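PDB 5MAL: lipase from Streptomyces rimosus, which hydrolyses triacylglycerols and other carboxylic esters, with a preference for acyl chains of medium length, and also cleaves palmitoyl-CoA. Local coordinates for residues D9-G14 / L139-F144; K32-L37 / N220-G225; S70-V75 / S129-A134; Q122-I127 / H181-G186. All blocks are in the same frame, centred on the assembly; numbering follows the deposited sequence. Where two conformers were deposited one is given.

Contact 1 of 4, residues D9-G14 / L139-F144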
loop_
_atom_site.group_PDB
_atom_site.type_symbol
_atom_site.label_atom_id
_atom_site.label_comp_id
_atom_site.label_asym_id
_atom_site.label_seq_id
_atom_site.Cartn_x
_atom_site.Cartn_y
_atom_site.Cartn_z
ATOM N N ASP A 9 -2.284 5.389 -0.611
ATOM C CA ASP A 9 -2.634 5.455 0.796
ATOM C C ASP A 9 -1.380 5.451 1.638
ATOM O O ASP A 9 -0.336 5.887 1.185
ATOM C CB ASP A 9 -3.553 4.308 1.191
ATOM C CG ASP A 9 -3.006 2.950 0.802
ATOM O OD1 ASP A 9 -1.771 2.797 0.651
ATOM O OD2 ASP A 9 -3.826 2.024 0.666
ATOM N N SER A 10 -1.489 4.940 2.856
ATOM C CA SER A 10 -0.432 5.088 3.831
ATOM C C SER A 10 0.758 4.199 3.504
ATOM O O SER A 10 1.862 4.436 3.990
ATOM C CB SER A 10 -0.970 4.763 5.213
ATOM O OG SER A 10 -1.716 3.564 5.143
ATOM N N TYR A 11 0.535 3.154 2.710
ATOM C CA TYR A 11 1.661 2.281 2.349
ATOM C C TYR A 11 2.552 2.983 1.343
ATOM O O TYR A 11 3.715 2.610 1.158
ATOM C CB TYR A 11 1.182 0.936 1.811
ATOM C CG TYR A 11 0.638 0.093 2.929
ATOM C CD1 TYR A 11 -0.591 0.390 3.490
ATOM C CD2 TYR A 11 1.374 -0.951 3.471
ATOM C CE1 TYR A 11 -1.087 -0.335 4.535
ATOM C CE2 TYR A 11 0.877 -1.688 4.538
ATOM C CZ TYR A 11 -0.356 -1.363 5.060
ATOM O OH TYR A 11 -0.891 -2.079 6.104
ATOM N N SER A 12 1.996 3.992 0.682
ATOM C CA SER A 12 2.774 4.761 -0.274
ATOM C C SER A 12 3.273 6.028 0.376
ATOM O O SER A 12 4.378 6.470 0.090
ATOM C CB SER A 12 1.964 5.109 -1.523
ATOM O OG SER A 12 1.725 3.944 -2.284
ATOM N N SER A 13 2.448 6.635 1.221
ATOM C CA SER A 13 2.882 7.858 1.897
ATOM C C SER A 13 4.002 7.520 2.861
ATOM O O SER A 13 4.906 8.319 3.065
ATOM C CB SER A 13 1.728 8.542 2.642
ATOM O OG SER A 13 1.478 7.920 3.897
ATOM N N GLY A 14 3.943 6.329 3.442
ATOM C CA GLY A 14 5.010 5.867 4.310
ATOM C C GLY A 14 4.737 6.037 5.791
ATOM O O GLY A 14 5.658 6.224 6.571
ATOM N N LEU A 139 1.613 -1.019 -6.909
ATOM C CA LEU A 139 2.293 -1.881 -5.974
ATOM C C LEU A 139 1.253 -2.514 -5.072
ATOM O O LEU A 139 0.254 -1.883 -4.720
ATOM C CB LEU A 139 3.320 -1.104 -5.173
ATOM C CG LEU A 139 4.545 -0.657 -5.978
ATOM C CD1 LEU A 139 4.355 0.703 -6.639
ATOM C CD2 LEU A 139 5.757 -0.633 -5.067
ATOM N N GLY A 140 1.464 -3.774 -4.731
ATOM C CA GLY A 140 0.531 -4.471 -3.870
ATOM C C GLY A 140 0.800 -4.221 -2.392
ATOM O O GLY A 140 1.546 -3.306 -2.018
ATOM N N TYR A 141 0.165 -5.029 -1.554
ATOM C CA TYR A 141 0.385 -4.993 -0.118
ATOM C C TYR A 141 1.091 -6.271 0.272
ATOM O O TYR A 141 0.970 -7.283 -0.408
ATOM C CB TYR A 141 -0.936 -4.859 0.643
ATOM C CG TYR A 141 -1.716 -3.619 0.308
ATOM C CD1 TYR A 141 -1.522 -2.446 1.013
ATOM C CD2 TYR A 141 -2.649 -3.623 -0.729
ATOM C CE1 TYR A 141 -2.237 -1.293 0.704
ATOM C CE2 TYR A 141 -3.371 -2.484 -1.046
ATOM C CZ TYR A 141 -3.172 -1.326 -0.327
ATOM O OH TYR A 141 -3.875 -0.184 -0.624
ATOM N N PRO A 142 1.845 -6.239 1.375
ATOM C CA PRO A 142 2.506 -7.482 1.764
ATOM C C PRO A 142 1.539 -8.345 2.553
ATOM O O PRO A 142 0.675 -7.788 3.232
ATOM C CB PRO A 142 3.667 -6.998 2.642
ATOM C CG PRO A 142 3.118 -5.758 3.305
ATOM C CD PRO A 142 2.209 -5.110 2.252
ATOM N N ARG A 143 1.645 -9.662 2.435
ATOM C CA ARG A 143 1.052 -10.529 3.440
ATOM C C ARG A 143 1.652 -10.103 4.767
ATOM O O ARG A 143 2.869 -9.903 4.861
ATOM C CB ARG A 143 1.336 -12.008 3.150
ATOM C CG ARG A 143 0.389 -12.648 2.157
ATOM C CD ARG A 143 0.702 -14.125 2.021
ATOM N NE ARG A 143 2.079 -14.301 1.590
ATOM C CZ ARG A 143 2.446 -14.518 0.335
ATOM N NH1 ARG A 143 1.524 -14.616 -0.617
ATOM N NH2 ARG A 143 3.734 -14.658 0.040
ATOM N N PHE A 144 0.818 -9.944 5.786
ATOM C CA PHE A 144 1.288 -9.389 7.046
ATOM C C PHE A 144 2.072 -10.386 7.901
ATOM O O PHE A 144 2.894 -9.981 8.719
ATOM C CB PHE A 144 0.122 -8.861 7.876
ATOM C CG PHE A 144 -0.449 -7.549 7.395
ATOM C CD1 PHE A 144 0.226 -6.756 6.488
ATOM C CD2 PHE A 144 -1.665 -7.099 7.893
ATOM C CE1 PHE A 144 -0.305 -5.551 6.059
ATOM C CE2 PHE A 144 -2.215 -5.895 7.465
ATOM C CZ PHE A 144 -1.529 -5.121 6.542
#
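Y11 and Y141 mark the closest approach of the two backbones, with their CA atoms 7.8 Å apart. D9-G14 winds straight into the short helix 10-13, and D9 caps its N terminus: D9 OD1 accepts from Y11 N at 3.1 Å, from above the carboxylate plane, while D9 O takes the N-H groups of both S12 and S13. L139-F144 is the loop running off strand 135-139. The tyrosine rings form a T-shaped pair in which the edge of Y141 is turned to the face of Y11. Their planes stand at 86°, and Y141 CD1 lies 3.8 Å above the middle of the Y11 ring. Here sits the GDSL signature of the SGNH hydrolases, with tyrosine in the last place. S10, the nucleophile, makes no contact with the loop; its OG is hydrogen-bonded to NE2 of the probable active-site residue H216. D9 CG sits between the backbone N and the carbonyl carbon (chi1 53°), which turns OD1 back to the helix start and OD2 out to the loop, where it accepts from Y141 OH at 2.6 Å. OD1 is also hydrogen-bonded to T78 OG1. The hydroxyl arrives on the syn side of OD2, 17° out of the carboxylate plane, and G81 N provides it with a second partner. Y11 OH comes within 3.1 Å of F144 CZ, and P142 CD packs 4.3 Å from Y11 CE2.

Contact 2 of 4, residues K32-L37 / N220-G225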
loop_
_atom_site.group_PDB
_atom_site.type_symbol
_atom_site.label_atom_id
_atom_site.label_comp_id
_atom_site.label_asym_id
_atom_site.label_seq_id
_atom_site.Cartn_x
_atom_site.Cartn_y
_atom_site.Cartn_z
ATOM N N LYS A 32 11.186 8.695 3.973
ATOM C CA LYS A 32 11.724 7.346 3.876
ATOM C C LYS A 32 10.717 6.390 3.246
ATOM O O LYS A 32 10.927 5.179 3.227
ATOM C CB LYS A 32 12.143 6.835 5.250
ATOM C CG LYS A 32 13.262 7.658 5.862
ATOM C CD LYS A 32 13.800 7.033 7.133
ATOM C CE LYS A 32 14.775 7.976 7.821
ATOM N NZ LYS A 32 16.022 8.154 7.039
ATOM N N SER A 33 9.627 6.942 2.729
ATOM C CA SER A 33 8.666 6.166 1.942
ATOM C C SER A 33 9.276 5.744 0.614
ATOM O O SER A 33 10.209 6.393 0.126
ATOM C CB SER A 33 7.420 6.998 1.669
ATOM O OG SER A 33 7.761 8.080 0.819
ATOM N N TYR A 34 8.753 4.693 -0.018
ATOM C CA TYR A 34 9.431 4.281 -1.248
ATOM C C TYR A 34 9.352 5.379 -2.331
ATOM O O TYR A 34 10.311 5.559 -3.060
ATOM C CB TYR A 34 8.901 2.933 -1.775
ATOM C CG TYR A 34 7.509 2.973 -2.330
ATOM C CD1 TYR A 34 7.284 3.309 -3.667
ATOM C CD2 TYR A 34 6.420 2.639 -1.538
ATOM C CE1 TYR A 34 6.011 3.353 -4.175
ATOM C CE2 TYR A 34 5.138 2.668 -2.041
ATOM C CZ TYR A 34 4.945 3.032 -3.363
ATOM O OH TYR A 34 3.689 3.079 -3.895
ATOM N N PRO A 35 8.238 6.153 -2.417
ATOM C CA PRO A 35 8.320 7.175 -3.463
ATOM C C PRO A 35 9.361 8.242 -3.183
ATOM O O PRO A 35 10.053 8.657 -4.101
ATOM C CB PRO A 35 6.916 7.795 -3.457
ATOM C CG PRO A 35 6.041 6.706 -2.951
ATOM C CD PRO A 35 6.873 6.101 -1.853
ATOM N N ALA A 36 9.471 8.676 -1.936
ATOM C CA ALA A 36 10.457 9.694 -1.601
ATOM C C ALA A 36 11.873 9.153 -1.807
ATOM O O ALA A 36 12.752 9.856 -2.304
ATOM C CB ALA A 36 10.266 10.166 -0.181
ATOM N N LEU A 37 12.098 7.898 -1.430
ATOM C CA LEU A 37 13.397 7.276 -1.664
ATOM C C LEU A 37 13.711 7.168 -3.153
ATOM O O LEU A 37 14.856 7.370 -3.586
ATOM C CB LEU A 37 13.452 5.891 -1.029
ATOM C CG LEU A 37 13.411 5.847 0.500
ATOM C CD1 LEU A 37 13.389 4.398 0.953
ATOM C CD2 LEU A 37 14.601 6.578 1.100
ATOM N N ASN A 220 12.823 0.113 7.146
ATOM C CA ASN A 220 13.501 -0.964 6.430
ATOM C C ASN A 220 12.538 -1.577 5.400
ATOM O O ASN A 220 12.935 -1.923 4.288
ATOM C CB ASN A 220 14.018 -2.029 7.421
ATOM C CG ASN A 220 15.130 -2.892 6.832
ATOM O OD1 ASN A 220 15.501 -2.728 5.676
ATOM N ND2 ASN A 220 15.675 -3.801 7.633
ATOM N N GLY A 221 11.273 -1.688 5.783
ATOM C CA GLY A 221 10.234 -2.179 4.886
ATOM C C GLY A 221 10.038 -1.275 3.687
ATOM O O GLY A 221 9.795 -1.739 2.579
ATOM N N GLN A 222 10.140 0.032 3.887
ATOM C CA GLN A 222 9.987 0.924 2.755
ATOM C C GLN A 222 11.207 0.855 1.851
ATOM O O GLN A 222 11.079 0.806 0.631
ATOM C CB GLN A 222 9.749 2.353 3.224
ATOM C CG GLN A 222 8.348 2.600 3.757
ATOM C CD GLN A 222 7.301 2.567 2.646
ATOM O OE1 GLN A 222 7.629 2.703 1.462
ATOM N NE2 GLN A 222 6.040 2.388 3.027
ATOM N N SER A 223 12.388 0.840 2.457
ATOM C CA SER A 223 13.627 0.963 1.702
ATOM C C SER A 223 14.025 -0.338 1.020
ATOM O O SER A 223 14.631 -0.317 -0.051
ATOM C CB SER A 223 14.760 1.447 2.617
ATOM O OG SER A 223 15.080 0.488 3.602
ATOM N N LYS A 224 13.664 -1.475 1.610
ATOM C CA LYS A 224 14.045 -2.750 1.008
ATOM C C LYS A 224 12.896 -3.664 0.666
ATOM O O LYS A 224 13.095 -4.693 0.021
ATOM C CB LYS A 224 14.996 -3.487 1.911
ATOM C CG LYS A 224 16.378 -2.955 1.785
ATOM C CD LYS A 224 16.985 -2.992 3.127
ATOM C CE LYS A 224 17.162 -4.414 3.610
ATOM N NZ LYS A 224 18.023 -4.498 4.824
ATOM N N GLY A 225 11.701 -3.307 1.117
ATOM C CA GLY A 225 10.521 -4.051 0.734
ATOM C C GLY A 225 9.888 -3.352 -0.453
ATOM O O GLY A 225 9.890 -3.880 -1.562
#
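Q222, on the C-terminal helix 219-232, reaches across to the start of helix 34-40, where its side-chain amide takes up an N-H of the first turn of this capped helix. S33 is the N-cap, its OG accepting from A36 N. The Q222 side chain leaves helix 219-232 with CB against K32 O, 3.1 Å away. CG still faces that carbonyl and also S33 CA, and the chain then bends (chi2 -70°), bringing CD close to S33 CA and Y34 N. OE1 at the tip accepts from Y34 N at 2.7 Å. The bond is bent, 135° at the hydrogen, and the donor stands well above the carbonyl plane. The same oxygen lies at the edge of the Y34 ring, 3.2 Å from CD2, with the amide and ring planes only 11° apart. NE2, the other arm of the amide, donates to Y11 O, which settles the rotation of the group. Through it the C-terminal helix is linked to the helix that carries the nucleophile S10, and Y34 OH adds a link there, to S12 OG. L37 CD1 rests on the neighbouring helix turn, 3.5 Å from S223 CA and 3.7 Å from S223 CB.

Contact 3 of 4, residues S70-V75 / S129-A134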
loop_
_atom_site.group_PDB
_atom_site.type_symbol
_atom_site.label_atom_id
_atom_site.label_comp_id
_atom_site.label_asym_id
_atom_site.label_seq_id
_atom_site.Cartn_x
_atom_site.Cartn_y
_atom_site.Cartn_z
ATOM N N SER A 70 -0.459 15.101 -18.944
ATOM C CA SER A 70 0.238 14.534 -20.091
ATOM C C SER A 70 1.753 14.533 -19.894
ATOM O O SER A 70 2.462 13.725 -20.491
ATOM C CB SER A 70 -0.136 15.276 -21.377
ATOM O OG SER A 70 -0.008 16.669 -21.208
ATOM N N GLY A 71 2.243 15.406 -19.025
ATOM C CA GLY A 71 3.669 15.472 -18.758
ATOM C C GLY A 71 4.198 14.394 -17.829
ATOM O O GLY A 71 5.405 14.210 -17.708
ATOM N N THR A 72 3.303 13.663 -17.179
ATOM C CA THR A 72 3.730 12.672 -16.197
ATOM C C THR A 72 4.441 11.504 -16.868
ATOM O O THR A 72 3.945 10.961 -17.863
ATOM C CB THR A 72 2.538 12.159 -15.397
ATOM O OG1 THR A 72 1.827 13.283 -14.858
ATOM C CG2 THR A 72 2.996 11.248 -14.250
ATOM N N ASP A 73 5.599 11.134 -16.320
ATOM C CA ASP A 73 6.410 10.026 -16.843
ATOM C C ASP A 73 6.209 8.742 -16.064
ATOM O O ASP A 73 6.328 7.638 -16.605
ATOM C CB ASP A 73 7.896 10.386 -16.797
ATOM C CG ASP A 73 8.223 11.579 -17.667
ATOM O OD1 ASP A 73 8.366 11.398 -18.889
ATOM O OD2 ASP A 73 8.306 12.699 -17.124
ATOM N N LEU A 74 5.988 8.901 -14.766
ATOM C CA LEU A 74 5.874 7.756 -13.874
ATOM C C LEU A 74 4.758 7.987 -12.876
ATOM O O LEU A 74 4.644 9.067 -12.302
ATOM C CB LEU A 74 7.201 7.514 -13.151
ATOM C CG LEU A 74 7.280 6.390 -12.112
ATOM C CD1 LEU A 74 7.035 5.017 -12.748
ATOM C CD2 LEU A 74 8.619 6.406 -11.382
ATOM N N VAL A 75 3.908 6.983 -12.702
ATOM C CA VAL A 75 2.909 7.022 -11.657
ATOM C C VAL A 75 3.055 5.762 -10.815
ATOM O O VAL A 75 3.145 4.659 -11.353
ATOM C CB VAL A 75 1.472 7.097 -12.219
ATOM C CG1 VAL A 75 0.454 7.038 -11.091
ATOM C CG2 VAL A 75 1.287 8.353 -13.047
ATOM N N SER A 129 -6.451 8.253 -18.800
ATOM C CA SER A 129 -6.862 9.446 -19.527
ATOM C C SER A 129 -5.857 10.578 -19.367
ATOM O O SER A 129 -5.444 11.193 -20.349
ATOM C CB SER A 129 -8.243 9.904 -19.053
ATOM O OG SER A 129 -8.587 11.155 -19.624
ATOM N N ARG A 130 -5.465 10.848 -18.131
ATOM C CA ARG A 130 -4.629 12.014 -17.865
ATOM C C ARG A 130 -3.169 11.842 -18.228
ATOM O O ARG A 130 -2.508 12.793 -18.650
ATOM C CB ARG A 130 -4.737 12.393 -16.389
ATOM C CG ARG A 130 -6.172 12.641 -15.957
ATOM C CD ARG A 130 -6.235 13.552 -14.766
ATOM N NE ARG A 130 -7.480 13.374 -14.026
ATOM C CZ ARG A 130 -7.815 14.084 -12.956
ATOM N NH1 ARG A 130 -6.999 15.030 -12.498
ATOM N NH2 ARG A 130 -8.967 13.849 -12.348
ATOM N N ALA A 131 -2.661 10.632 -18.052
ATOM C CA ALA A 131 -1.237 10.395 -18.202
ATOM C C ALA A 131 -0.977 9.209 -19.120
ATOM O O ALA A 131 -0.462 8.186 -18.682
ATOM C CB ALA A 131 -0.613 10.174 -16.839
ATOM N N PRO A 132 -1.324 9.348 -20.410
ATOM C CA PRO A 132 -1.260 8.213 -21.342
ATOM C C PRO A 132 0.159 7.727 -21.624
ATOM O O PRO A 132 0.341 6.569 -21.986
ATOM C CB PRO A 132 -1.904 8.779 -22.615
ATOM C CG PRO A 132 -1.616 10.249 -22.541
ATOM C CD PRO A 132 -1.714 10.599 -21.088
ATOM N N ALA A 133 1.158 8.587 -21.455
ATOM C CA ALA A 133 2.529 8.172 -21.733
ATOM C C ALA A 133 3.215 7.661 -20.477
ATOM O O ALA A 133 4.310 7.094 -20.539
ATOM C CB ALA A 133 3.322 9.325 -22.339
ATOM N N ALA A 134 2.577 7.868 -19.330
ATOM C CA ALA A 134 3.225 7.537 -18.072
ATOM C C ALA A 134 3.388 6.038 -17.945
ATOM O O ALA A 134 2.494 5.259 -18.303
ATOM C CB ALA A 134 2.427 8.095 -16.869
HETATM O O HOH W 1 1.877 10.954 -19.609
#
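A134 sends its CB into the angle between T72 and V75, whose side chains point toward it. A134 CB lies 4.1 Å from T72 CG2 and 4.0 Å from V75 CG2, with T72 O nearest of all at 3.4 Å. In T72, CG2 sits anti to the backbone N (chi1 -53° for OG1), which puts CG2 on the A134 side, while OG1 is hydrogen-bonded to N69 N. T72 CB also packs against A131 CB at 4.0 Å. D73 and L74 point away, so D73 takes part by its backbone: A134 CA makes a CA-H...O contact with D73 O, 3.4 Å long. A131 to A134 form a type I beta turn, closed by A134 N on A131 O. One water spans the gap, donating to T72 O at 2.7 Å and to S70 O at 3.0 Å and accepting from A133 N at 3.1 Å. The contact lies at the end of a beta-alpha-beta crossover, where helix 98-130 has finished and the chain turns back into the sheet. Strand 135-139 then runs parallel to strand 74-78, with Q135 hydrogen-bonded to the backbone of D73 and V75, and on its other side strand 74-78 pairs with strand 3-8.

Contact 4 of 4, residues Q122-I127 / H181-G186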
loop_
_atom_site.group_PDB
_atom_site.type_symbol
_atom_site.label_atom_id
_atom_site.label_comp_id
_atom_site.label_asym_id
_atom_site.label_seq_id
_atom_site.Cartn_x
_atom_site.Cartn_y
_atom_site.Cartn_z
ATOM N N GLN A 122 -11.971 2.940 -11.588
ATOM C CA GLN A 122 -12.235 4.370 -11.505
ATOM C C GLN A 122 -10.941 5.155 -11.476
ATOM O O GLN A 122 -10.762 6.120 -12.224
ATOM C CB GLN A 122 -13.069 4.699 -10.270
ATOM C CG GLN A 122 -14.528 4.363 -10.418
ATOM C CD GLN A 122 -15.330 4.830 -9.233
ATOM O OE1 GLN A 122 -15.076 4.423 -8.093
ATOM N NE2 GLN A 122 -16.285 5.714 -9.482
ATOM N N VAL A 123 -10.030 4.727 -10.607
ATOM C CA VAL A 123 -8.756 5.402 -10.499
ATOM C C VAL A 123 -7.931 5.150 -11.751
ATOM O O VAL A 123 -7.330 6.077 -12.302
ATOM C CB VAL A 123 -7.973 4.933 -9.260
ATOM C CG1 VAL A 123 -6.594 5.589 -9.233
ATOM C CG2 VAL A 123 -8.747 5.259 -7.995
ATOM N N TYR A 124 -7.887 3.900 -12.196
ATOM C CA TYR A 124 -6.961 3.556 -13.273
ATOM C C TYR A 124 -7.418 4.212 -14.581
ATOM O O TYR A 124 -6.587 4.607 -15.399
ATOM C CB TYR A 124 -6.840 2.044 -13.455
ATOM C CG TYR A 124 -6.266 1.282 -12.272
ATOM C CD1 TYR A 124 -5.770 1.937 -11.144
ATOM C CD2 TYR A 124 -6.211 -0.104 -12.301
ATOM C CE1 TYR A 124 -5.257 1.205 -10.063
ATOM C CE2 TYR A 124 -5.713 -0.829 -11.254
ATOM C CZ TYR A 124 -5.233 -0.183 -10.145
ATOM O OH TYR A 124 -4.755 -0.967 -9.132
ATOM N N ASP A 125 -8.733 4.327 -14.769
ATOM C CA ASP A 125 -9.277 5.041 -15.925
ATOM C C ASP A 125 -8.808 6.489 -15.929
ATOM O O ASP A 125 -8.506 7.066 -16.983
ATOM C CB ASP A 125 -10.807 5.034 -15.923
ATOM C CG ASP A 125 -11.395 3.728 -16.378
ATOM O OD1 ASP A 125 -10.677 2.898 -16.974
ATOM O OD2 ASP A 125 -12.604 3.542 -16.145
ATOM N N ALA A 126 -8.794 7.091 -14.748
ATOM C CA ALA A 126 -8.358 8.473 -14.634
ATOM C C ALA A 126 -6.890 8.571 -15.036
ATOM O O ALA A 126 -6.498 9.449 -15.799
ATOM C CB ALA A 126 -8.582 8.980 -13.244
ATOM N N ILE A 127 -6.078 7.645 -14.545
ATOM C CA ILE A 127 -4.668 7.625 -14.926
ATOM C C ILE A 127 -4.506 7.395 -16.430
ATOM O O ILE A 127 -3.684 8.051 -17.086
ATOM C CB ILE A 127 -3.903 6.551 -14.134
ATOM C CG1 ILE A 127 -3.823 6.964 -12.668
ATOM C CG2 ILE A 127 -2.512 6.367 -14.703
ATOM C CD1 ILE A 127 -3.489 5.830 -11.714
ATOM N N HIS A 181 -5.271 -2.532 -17.406
ATOM C CA HIS A 181 -5.031 -1.187 -17.923
ATOM C C HIS A 181 -3.618 -1.031 -18.471
ATOM O O HIS A 181 -3.181 0.075 -18.789
ATOM C CB HIS A 181 -5.269 -0.145 -16.839
ATOM C CG HIS A 181 -6.685 -0.068 -16.381
ATOM N ND1 HIS A 181 -7.493 1.012 -16.664
ATOM C CD2 HIS A 181 -7.441 -0.926 -15.653
ATOM C CE1 HIS A 181 -8.685 0.813 -16.133
ATOM N NE2 HIS A 181 -8.679 -0.352 -15.509
ATOM N N GLY A 182 -2.905 -2.147 -18.584
ATOM C CA GLY A 182 -1.553 -2.136 -19.098
ATOM C C GLY A 182 -0.569 -1.548 -18.110
ATOM O O GLY A 182 0.521 -1.116 -18.496
ATOM N N PHE A 183 -0.951 -1.530 -16.834
ATOM C CA PHE A 183 -0.033 -1.064 -15.789
ATOM C C PHE A 183 0.810 -2.214 -15.291
ATOM O O PHE A 183 0.373 -3.366 -15.329
ATOM C CB PHE A 183 -0.772 -0.466 -14.598
ATOM C CG PHE A 183 -1.706 0.669 -14.937
ATOM C CD1 PHE A 183 -1.561 1.399 -16.105
ATOM C CD2 PHE A 183 -2.700 1.027 -14.043
ATOM C CE1 PHE A 183 -2.424 2.454 -16.386
ATOM C CE2 PHE A 183 -3.565 2.065 -14.317
ATOM C CZ PHE A 183 -3.421 2.789 -15.496
ATOM N N ALA A 184 2.016 -1.904 -14.830
ATOM C CA ALA A 184 2.835 -2.890 -14.152
ATOM C C ALA A 184 2.271 -3.106 -12.764
ATOM O O ALA A 184 1.724 -2.177 -12.166
ATOM C CB ALA A 184 4.275 -2.444 -14.066
ATOM N N PHE A 185 2.374 -4.336 -12.277
ATOM C CA PHE A 185 2.079 -4.647 -10.880
ATOM C C PHE A 185 3.357 -5.059 -10.180
ATOM O O PHE A 185 4.122 -5.895 -10.683
ATOM C CB PHE A 185 1.042 -5.758 -10.758
ATOM C CG PHE A 185 0.702 -6.098 -9.346
ATOM C CD1 PHE A 185 -0.132 -5.277 -8.611
ATOM C CD2 PHE A 185 1.246 -7.223 -8.736
ATOM C CE1 PHE A 185 -0.441 -5.582 -7.287
ATOM C CE2 PHE A 185 0.936 -7.530 -7.424
ATOM C CZ PHE A 185 0.084 -6.701 -6.705
ATOM N N GLY A 186 3.594 -4.469 -9.019
ATOM C CA GLY A 186 4.757 -4.794 -8.225
ATOM C C GLY A 186 4.308 -5.589 -7.015
ATOM O O GLY A 186 3.642 -5.071 -6.109
#
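An aromatic cluster of Y124, H181 and F183 joins the last turns of helix 98-130 to the chain entering strand 184-186. The imidazole of H181 turns its face to Y124 CB, which stands over the ring centre, 3.4 Å from it and 8° off the normal, a CH-pi contact. The edge of the Y124 ring is then directed at that same imidazole in a T-shaped pair, planes at 87°. F183 turns its own edge to the face of Y124 in an offset edge-to-face contact, with F183 CE2 3.4 Å from Y124 CB. F183 CZ meets I127 CG2 at 3.8 Å. D125 starts out away from H181, but its carboxylate swings back (chi1 -78°) and brings OD1 within 3.0 Å of H181 CE1 at the imidazole edge. H181 ND1 is hydrogen-bonded to D128 OD2 and NE2 to D121 OD1, which fixes the ring's rotation; so many carboxylates would probably stabilise its doubly protonated form. G182 is the C-prime residue of the Schellman motif that ends helix 159-180. Y124 and I127 also lie on V138 and V136 of strand 135-139, so helix 98-130 packs on the sheet near its edge, as in the alpha/beta/alpha sandwich of the SGNH hydrolases.

Overall arrangement
From the N terminus, the chain opens contact 1 at 9-14, contact 2 at 32-37, contact 3 at 70-75 and contact 4 at 122-127. Contact 3 closes first, at 129-134, crossing contact 4 and lying within contacts 1 and 2. Contact 1 closes at 139-144, crossing contact 4, which ends at 181-186; contact 2 closes last, at 220-225, crossing contact 1 and enclosing contact 4. Contact 1 ties helix 10-13 to the loop after strand 135-139, contact 2 helix 34-40 to the C-terminal helix; they touch through S12 with Y34 and Y11 with Q222. Contact 4 packs helix 98-130 against the chain entering strand 184-186; contact 3 holds the turn after that helix to the start of strand 74-78.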